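Local coordinates for COG1633: Uncharacterized conserved protein (Magnetospirillum magnetotacticum, PDB 2OH3), which is of unknown function but binds zinc in a ferritin-like helical bundle and is probably a rubrerythrin-type metalloprotein, at residues Met30-Ala33 with Thr39-Val42; His96-Ala101 with Val140-Trp145; Ile14-Glu19 with Met109-Glu114. All blocks are in the same frame, centred on the assembly; numbering follows the deposited sequence. Where two conformers were deposited one is given.

Contact 1: Met30-Ala33 with Thr39-Val42; sequences MMEA and TATV
M31 and A40 bring helix 6-33 and helix 37-61 close together, their CA atoms 4.8 Å apart, where the chain has just turned back on itself through a short link. At this spacing CB of M31, a selenomethionine, lies 3.5 Å from the backbone N of A40 and crowds against the alanine CA and CB as well, a snug fit that a one-carbon side chain permits. The A40 methyl in turn rests against the M31-E32 backbone, 3.7 Å from E32 N. Beyond CB, the M31 chain sets CG beside its own backbone N (chi1 -69°) and bends again at the next bond, which carries the selenium past T39: SE is 3.9 Å from T39 CG2, the two side chains crossing at a slant. On the exposed flank the E32 chain, bent at chi2, brings one carboxylate oxygen, OE1, to 3.9 Å from A40 CB, in van der Waals contact. M31 and T39 both continue onto P94 of helix 94-118, so the pair is closed over by a third helix. Such tight packing beside a short connection is characteristic of an antiparallel helical hairpin, here the first one of a ferritin-like bundle.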
loop_
_atom_site.group_PDB
_atom_site.type_symbol
_atom_site.label_atom_id
_atom_site.label_comp_id
_atom_site.label_asym_id
_atom_site.label_seq_id
_atom_site.Cartn_x
_atom_site.Cartn_y
_atom_site.Cartn_z
HETATM N N MSE A 30 10.178 -4.084 13.507
HETATM C CA MSE A 30 10.514 -5.461 13.206
HETATM C C MSE A 30 11.969 -5.776 13.469
HETATM O O MSE A 30 12.287 -6.875 13.955
HETATM C CB MSE A 30 10.202 -5.794 11.773
HETATM C CG MSE A 30 8.839 -6.341 11.630
HETATM SE SE MSE A 30 8.775 -7.217 9.969
HETATM C CE MSE A 30 8.853 -5.593 9.021
HETATM N N MSE A 31 12.854 -4.826 13.173
HETATM C CA MSE A 31 14.268 -5.027 13.456
HETATM C C MSE A 31 14.476 -5.176 14.966
HETATM O O MSE A 31 15.156 -6.099 15.421
HETATM C CB MSE A 31 15.108 -3.876 12.901
HETATM C CG MSE A 31 15.184 -3.801 11.359
HETATM SE SE MSE A 31 15.772 -5.423 10.508
HETATM C CE MSE A 31 14.130 -6.061 9.985
ATOM N N GLU A 32 13.888 -4.258 15.724
ATOM C CA GLU A 32 14.020 -4.244 17.171
ATOM C C GLU A 32 13.540 -5.565 17.783
ATOM O O GLU A 32 14.166 -6.134 18.682
ATOM C CB GLU A 32 13.176 -3.096 17.716
ATOM C CG GLU A 32 13.256 -2.934 19.226
ATOM C CD GLU A 32 14.375 -2.042 19.708
ATOM O OE1 GLU A 32 15.092 -1.422 18.882
ATOM O OE2 GLU A 32 14.499 -1.947 20.944
ATOM N N ALA A 33 12.401 -6.029 17.289
ATOM C CA ALA A 33 11.727 -7.202 17.832
ATOM C C ALA A 33 12.573 -8.449 17.679
ATOM O O ALA A 33 12.433 -9.389 18.464
ATOM C CB ALA A 33 10.347 -7.398 17.169
ATOM N N THR A 39 20.297 -1.968 12.710
ATOM C CA THR A 39 19.393 -1.755 11.582
ATOM C C THR A 39 18.103 -1.039 12.050
ATOM O O THR A 39 17.579 -0.171 11.349
ATOM C CB THR A 39 19.073 -3.095 10.837
ATOM O OG1 THR A 39 20.273 -3.842 10.631
ATOM C CG2 THR A 39 18.458 -2.859 9.471
ATOM N N ALA A 40 17.571 -1.422 13.212
ATOM C CA ALA A 40 16.384 -0.728 13.739
ATOM C C ALA A 40 16.646 0.748 13.821
ATOM O O ALA A 40 15.803 1.528 13.431
ATOM C CB ALA A 40 16.026 -1.255 15.093
ATOM N N THR A 41 17.825 1.120 14.342
ATOM C CA THR A 41 18.244 2.519 14.472
ATOM C C THR A 41 18.436 3.252 13.127
ATOM O O THR A 41 18.057 4.422 13.018
ATOM C CB THR A 41 19.475 2.643 15.393
ATOM O OG1 THR A 41 19.204 1.950 16.621
ATOM C CG2 THR A 41 19.759 4.084 15.723
ATOM N N VAL A 42 18.948 2.579 12.086
ATOM C CA VAL A 42 18.994 3.173 10.761
ATOM C C VAL A 42 17.572 3.599 10.343
ATOM O O VAL A 42 17.357 4.697 9.806
ATOM C CB VAL A 42 19.559 2.156 9.684
ATOM C CG1 VAL A 42 19.259 2.615 8.275
ATOM C CG2 VAL A 42 21.055 1.942 9.852
#

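Contact 2: His96-Ala101 with Val140-Trp145; sequences HALRYA and VALDKW
L98 reaches across from helix 94-118 to meet L142 of helix 122-148, and these two leucines provide most of the surface buried here. The short helical segments run nearly antiparallel, 161° between their directions, with axes 9.9 Å apart at closest approach; L98 and L142 are the pair with the nearest CA atoms, 6.7 Å. Each leucine places CG on the side away from its carbonyl carbon (chi1 -75° in L98, -68° in L142), which sends both forked ends into the interhelical gap. They meet methyl to methyl, L98 CD2 lying 3.9 Å from L142 CD2. The other L142 branch, CD1, goes a turn further along the partner helix, packing 4.2 Å from A101 C and beside the alanine methyl.

L98 straddles W145 as well: its two methyls, CD1 and CD2, both lie 4.1 Å from W145 CB, so the base of the tryptophan is what is gripped, while the indole leads off toward D38 and V42 on helix 37-61. Y24 of helix 6-33 packs against both A101 and L142. L142 also touches E105, a zinc ligand.

At the flank, R99 NH1 and D143 OD1 stay 5.8 Å apart; D143 pairs instead with R102 in a salt bridge. The contact across the seam itself is alkyl packing, so its hold probably rests on hydrophobic burial and on the fit of the side chains to one another.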
loop_
_atom_site.group_PDB
_atom_site.type_symbol
_atom_site.label_atom_id
_atom_site.label_comp_id
_atom_site.label_asym_id
_atom_site.label_seq_id
_atom_site.Cartn_x
_atom_site.Cartn_y
_atom_site.Cartn_z
ATOM N N HIS A 96 16.992 -8.138 3.875
ATOM C CA HIS A 96 15.773 -7.957 3.092
ATOM C C HIS A 96 15.026 -6.655 3.395
ATOM O O HIS A 96 14.453 -6.043 2.493
ATOM C CB HIS A 96 14.856 -9.165 3.267
ATOM C CG HIS A 96 15.359 -10.404 2.587
ATOM N ND1 HIS A 96 15.265 -11.658 3.156
ATOM C CD2 HIS A 96 15.950 -10.581 1.382
ATOM C CE1 HIS A 96 15.773 -12.550 2.326
ATOM N NE2 HIS A 96 16.199 -11.923 1.245
ATOM N N ALA A 97 15.051 -6.199 4.643
ATOM C CA ALA A 97 14.408 -4.945 5.000
ATOM C C ALA A 97 15.143 -3.756 4.380
ATOM O O ALA A 97 14.510 -2.826 3.819
ATOM C CB ALA A 97 14.301 -4.834 6.521
ATOM N N LEU A 98 16.472 -3.794 4.440
ATOM C CA LEU A 98 17.274 -2.729 3.900
ATOM C C LEU A 98 17.100 -2.601 2.391
ATOM O O LEU A 98 17.075 -1.499 1.862
ATOM C CB LEU A 98 18.750 -2.957 4.194
ATOM C CG LEU A 98 19.365 -2.746 5.557
ATOM C CD1 LEU A 98 20.768 -3.418 5.613
ATOM C CD2 LEU A 98 19.472 -1.262 5.890
ATOM N N ARG A 99 17.087 -3.735 1.689
ATOM C CA ARG A 99 16.889 -3.731 0.249
ATOM C C ARG A 99 15.503 -3.235 -0.138
ATOM O O ARG A 99 15.359 -2.585 -1.141
ATOM C CB ARG A 99 17.115 -5.117 -0.323
ATOM C CG ARG A 99 18.632 -5.424 -0.436
ATOM C CD ARG A 99 19.005 -6.553 -1.395
ATOM N NE ARG A 99 18.776 -6.280 -2.816
ATOM C CZ ARG A 99 19.420 -5.373 -3.564
ATOM N NH1 ARG A 99 20.344 -4.541 -3.059
ATOM N NH2 ARG A 99 19.108 -5.268 -4.848
ATOM N N TYR A 100 14.494 -3.610 0.639
ATOM C CA TYR A 100 13.117 -3.153 0.430
ATOM C C TYR A 100 13.073 -1.633 0.609
ATOM O O TYR A 100 12.478 -0.860 -0.195
ATOM C CB TYR A 100 12.191 -3.848 1.472
ATOM C CG TYR A 100 10.749 -3.356 1.463
ATOM C CD1 TYR A 100 10.002 -3.394 0.298
ATOM C CD2 TYR A 100 10.151 -2.858 2.612
ATOM C CE1 TYR A 100 8.701 -2.936 0.258
ATOM C CE2 TYR A 100 8.836 -2.406 2.585
ATOM C CZ TYR A 100 8.129 -2.461 1.399
ATOM O OH TYR A 100 6.827 -2.039 1.340
ATOM N N ALA A 101 13.703 -1.185 1.668
ATOM C CA ALA A 101 13.718 0.265 1.950
ATOM C C ALA A 101 14.435 1.002 0.837
ATOM O O ALA A 101 13.953 1.988 0.300
ATOM C CB ALA A 101 14.412 0.557 3.299
ATOM N N VAL A 140 22.639 5.937 -1.253
ATOM C CA VAL A 140 24.055 5.660 -1.046
ATOM C C VAL A 140 24.324 5.135 0.371
ATOM O O VAL A 140 25.066 4.189 0.538
ATOM C CB VAL A 140 24.905 6.919 -1.317
ATOM C CG1 VAL A 140 26.349 6.724 -0.845
ATOM C CG2 VAL A 140 24.860 7.271 -2.821
ATOM N N ALA A 141 23.714 5.758 1.386
ATOM C CA ALA A 141 23.845 5.297 2.770
ATOM C C ALA A 141 23.335 3.857 2.982
ATOM O O ALA A 141 23.986 3.038 3.639
ATOM C CB ALA A 141 23.126 6.252 3.694
ATOM N N LEU A 142 22.168 3.542 2.429
ATOM C CA LEU A 142 21.621 2.176 2.484
ATOM C C LEU A 142 22.504 1.164 1.736
ATOM O O LEU A 142 22.650 0.039 2.194
ATOM C CB LEU A 142 20.179 2.127 1.967
ATOM C CG LEU A 142 19.127 2.847 2.833
ATOM C CD1 LEU A 142 17.867 3.004 2.110
ATOM C CD2 LEU A 142 18.867 2.131 4.147
ATOM N N ASP A 143 23.100 1.569 0.615
ATOM C CA ASP A 143 24.101 0.736 -0.102
ATOM C C ASP A 143 25.288 0.350 0.772
ATOM O O ASP A 143 25.766 -0.773 0.701
ATOM C CB ASP A 143 24.660 1.457 -1.330
ATOM C CG ASP A 143 23.696 1.497 -2.511
ATOM O OD1 ASP A 143 22.757 0.693 -2.558
ATOM O OD2 ASP A 143 23.913 2.329 -3.428
ATOM N N LYS A 144 25.782 1.302 1.557
ATOM C CA LYS A 144 26.901 1.068 2.480
ATOM C C LYS A 144 26.503 0.081 3.573
ATOM O O LYS A 144 27.300 -0.752 3.996
ATOM C CB LYS A 144 27.378 2.398 3.103
ATOM C CG LYS A 144 28.177 3.258 2.130
ATOM C CD LYS A 144 28.312 4.705 2.595
ATOM C CE LYS A 144 29.370 5.465 1.774
ATOM N NZ LYS A 144 29.469 6.918 2.179
ATOM N N TRP A 145 25.253 0.164 4.013
ATOM C CA TRP A 145 24.732 -0.775 5.004
ATOM C C TRP A 145 24.582 -2.170 4.441
ATOM O O TRP A 145 24.996 -3.145 5.068
ATOM C CB TRP A 145 23.415 -0.270 5.593
ATOM C CG TRP A 145 23.713 0.549 6.762
ATOM C CD1 TRP A 145 23.880 1.912 6.804
ATOM C CD2 TRP A 145 23.990 0.063 8.078
ATOM N NE1 TRP A 145 24.229 2.304 8.082
ATOM C CE2 TRP A 145 24.309 1.185 8.882
ATOM C CE3 TRP A 145 23.969 -1.212 8.670
ATOM C CZ2 TRP A 145 24.611 1.063 10.260
ATOM C CZ3 TRP A 145 24.278 -1.330 10.032
ATOM C CH2 TRP A 145 24.586 -0.202 10.805
#

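Contact 3: Ile14-Glu19 with Met109-Glu114; sequences IALETE and MEYYKE. With IMD (imidazole), chain C.
L16 pushes its CD1 methyl between Y111 and Y112, giving the apolar part of the contact: CD1 lies 3.9 Å from Y111 CD2 and 3.9 Å from Y112 CZ. L16 and Y112 reach toward each other from opposite directions, and the methyl meets both rings obliquely. Y111 CG stands anti to its backbone N (chi1 170°) whereas that of Y112 lies beside it (chi1 -69°), and the two rings consequently diverge to receive the leucine.

The polar part runs through a water. E17 OE2 accepts from it at 2.7 Å, and the same water is 2.9 Å from Y112 OH, in the plane of the phenol ring at its edge. E17 OE2 and Y112 OH, 4.4 Å apart, are thereby linked through the water; H53 ND1 also bonds to OE2.

The other carboxylate oxygen receives a bound imidazole, probably from the crystallisation liquor: N3 donates to E17 OE1 over 2.7 Å in a nearly straight bond. An alanine in place of E17 is likely to leave the imidazole N3 and H53 ND1 without this acceptor, and the water held by Y112 OH without its carboxylate partner.

The helical segments are antiparallel with axes 12.0 Å apart, a wide spacing that long side chains and water bridge. Helix 37-61 flanks E17 with F49 and I57, while helix 122-148 backs Y112 with A132 and with F131 in an edge-to-face stack; Y111 stacks on H12, one turn before L16 on helix 6-33.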
loop_
_atom_site.group_PDB
_atom_site.type_symbol
_atom_site.label_atom_id
_atom_site.label_comp_id
_atom_site.label_asym_id
_atom_site.label_seq_id
_atom_site.Cartn_x
_atom_site.Cartn_y
_atom_site.Cartn_z
ATOM N N ILE A 14 4.394 15.348 0.182
ATOM C CA ILE A 14 3.808 15.071 1.484
ATOM C C ILE A 14 3.426 13.594 1.594
ATOM O O ILE A 14 3.607 12.946 2.624
ATOM C CB ILE A 14 2.543 15.909 1.741
ATOM C CG1 ILE A 14 2.927 17.352 1.948
ATOM C CG2 ILE A 14 1.838 15.452 2.999
ATOM C CD1 ILE A 14 1.727 18.294 2.029
ATOM N N ALA A 15 2.838 13.082 0.540
ATOM C CA ALA A 15 2.345 11.727 0.571
ATOM C C ALA A 15 3.507 10.772 0.657
ATOM O O ALA A 15 3.427 9.778 1.377
ATOM C CB ALA A 15 1.463 11.453 -0.630
ATOM N N LEU A 16 4.574 11.063 -0.075
ATOM C CA LEU A 16 5.778 10.222 -0.076
ATOM C C LEU A 16 6.394 10.156 1.301
ATOM O O LEU A 16 6.842 9.099 1.723
ATOM C CB LEU A 16 6.840 10.696 -1.087
ATOM C CG LEU A 16 6.536 10.412 -2.577
ATOM C CD1 LEU A 16 7.466 11.177 -3.550
ATOM C CD2 LEU A 16 6.548 8.904 -2.914
ATOM N N GLU A 17 6.392 11.285 2.006
ATOM C CA GLU A 17 6.928 11.393 3.360
ATOM C C GLU A 17 6.043 10.797 4.442
ATOM O O GLU A 17 6.538 10.139 5.342
ATOM C CB GLU A 17 7.204 12.869 3.703
ATOM C CG GLU A 17 8.408 13.435 2.938
ATOM C CD GLU A 17 9.693 12.627 3.225
ATOM O OE1 GLU A 17 9.648 11.821 4.189
ATOM O OE2 GLU A 17 10.711 12.753 2.492
ATOM N N THR A 18 4.747 11.025 4.382
ATOM C CA THR A 18 3.831 10.330 5.267
ATOM C C THR A 18 3.993 8.798 5.128
ATOM O O THR A 18 4.098 8.061 6.121
ATOM C CB THR A 18 2.380 10.769 4.959
ATOM O OG1 THR A 18 2.305 12.192 5.087
ATOM C CG2 THR A 18 1.388 10.151 5.918
ATOM N N GLU A 19 4.052 8.337 3.886
ATOM C CA GLU A 19 4.258 6.934 3.617
ATOM C C GLU A 19 5.601 6.478 4.191
ATOM O O GLU A 19 5.632 5.507 4.903
ATOM C CB GLU A 19 4.143 6.632 2.112
ATOM C CG GLU A 19 4.539 5.209 1.734
ATOM C CD GLU A 19 3.479 4.146 2.045
ATOM O OE1 GLU A 19 2.467 4.433 2.703
ATOM O OE2 GLU A 19 3.630 2.982 1.587
HETATM N N MSE A 109 13.200 9.061 -5.186
HETATM C CA MSE A 109 14.224 9.840 -5.870
HETATM C C MSE A 109 13.853 10.059 -7.294
HETATM O O MSE A 109 13.965 11.180 -7.807
HETATM C CB MSE A 109 15.567 9.113 -5.854
HETATM C CG MSE A 109 16.733 9.921 -6.338
HETATM SE SE MSE A 109 18.268 8.783 -6.599
HETATM C CE MSE A 109 17.628 7.681 -7.963
ATOM N N GLU A 110 13.465 8.972 -7.961
ATOM C CA GLU A 110 13.089 9.053 -9.352
ATOM C C GLU A 110 11.887 9.950 -9.606
ATOM O O GLU A 110 11.873 10.665 -10.599
ATOM C CB GLU A 110 12.860 7.658 -9.917
ATOM C CG GLU A 110 14.200 6.939 -10.184
ATOM C CD GLU A 110 14.018 5.571 -10.785
ATOM O OE1 GLU A 110 12.866 5.062 -10.756
ATOM O OE2 GLU A 110 15.029 5.017 -11.274
ATOM N N TYR A 111 10.886 9.919 -8.733
ATOM C CA TYR A 111 9.774 10.889 -8.853
ATOM C C TYR A 111 10.241 12.343 -8.802
ATOM O O TYR A 111 9.828 13.205 -9.595
ATOM C CB TYR A 111 8.701 10.709 -7.775
ATOM C CG TYR A 111 7.733 11.894 -7.833
ATOM C CD1 TYR A 111 6.784 11.982 -8.834
ATOM C CD2 TYR A 111 7.863 12.960 -6.972
ATOM C CE1 TYR A 111 5.949 13.087 -8.950
ATOM C CE2 TYR A 111 6.998 14.087 -7.065
ATOM C CZ TYR A 111 6.058 14.128 -8.033
ATOM O OH TYR A 111 5.217 15.208 -8.169
ATOM N N TYR A 112 11.071 12.643 -7.829
ATOM C CA TYR A 112 11.615 13.981 -7.725
ATOM C C TYR A 112 12.434 14.378 -8.954
ATOM O O TYR A 112 12.276 15.464 -9.462
ATOM C CB TYR A 112 12.436 14.108 -6.459
ATOM C CG TYR A 112 11.598 14.052 -5.175
ATOM C CD1 TYR A 112 10.429 14.777 -5.035
ATOM C CD2 TYR A 112 11.993 13.245 -4.118
ATOM C CE1 TYR A 112 9.663 14.712 -3.823
ATOM C CE2 TYR A 112 11.266 13.154 -2.948
ATOM C CZ TYR A 112 10.111 13.899 -2.791
ATOM O OH TYR A 112 9.404 13.785 -1.603
ATOM N N LYS A 113 13.303 13.503 -9.436
ATOM C CA LYS A 113 14.093 13.819 -10.628
ATOM C C LYS A 113 13.239 14.063 -11.867
ATOM O O LYS A 113 13.539 14.924 -12.698
ATOM C CB LYS A 113 15.034 12.665 -10.932
ATOM C CG LYS A 113 16.198 12.541 -9.981
ATOM C CD LYS A 113 16.973 11.252 -10.239
ATOM C CE LYS A 113 17.726 11.262 -11.537
ATOM N NZ LYS A 113 18.735 12.365 -11.539
ATOM N N GLU A 114 12.202 13.250 -12.012
ATOM C CA GLU A 114 11.294 13.330 -13.152
ATOM C C GLU A 114 10.479 14.639 -13.114
ATOM O O GLU A 114 10.260 15.279 -14.136
ATOM C CB GLU A 114 10.352 12.107 -13.103
ATOM C CG GLU A 114 9.636 11.768 -14.371
ATOM C CD GLU A 114 10.574 11.232 -15.431
ATOM O OE1 GLU A 114 11.652 10.686 -15.074
ATOM O OE2 GLU A 114 10.225 11.370 -16.627
HETATM N N1 IMD C . 13.585 9.134 3.109
HETATM C C2 IMD C . 12.726 10.113 2.816
HETATM N N3 IMD C . 11.878 10.247 3.903
HETATM C C4 IMD C . 12.221 9.359 4.834
HETATM C C5 IMD C . 13.295 8.666 4.347
HETATM O O HOH W 1 10.341 11.633 0.061
#

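How the contacts relate
Contacts 1 and 2 form one continuous packed end of the bundle: their centres are 13 Å apart, V42 CG2 lies 3.5 Å from W145 CE2, and M31 CE lies 3.7 Å from A97 CB. Contact 3 joins helices already used by these two but stands away from that end, its centre 23 Å from contact 1 and 17 Å from contact 2. The zinc site of E105, E135 and H138 falls between contacts 2 and 3, with the L142 side chain about 7 Å from the metal and that of E17 about 6 Å. An apolar seam thus borders the site toward one end of the bundle, and the E17 carboxylate, which holds a water and an imidazole, lies near it on the side of contact 3.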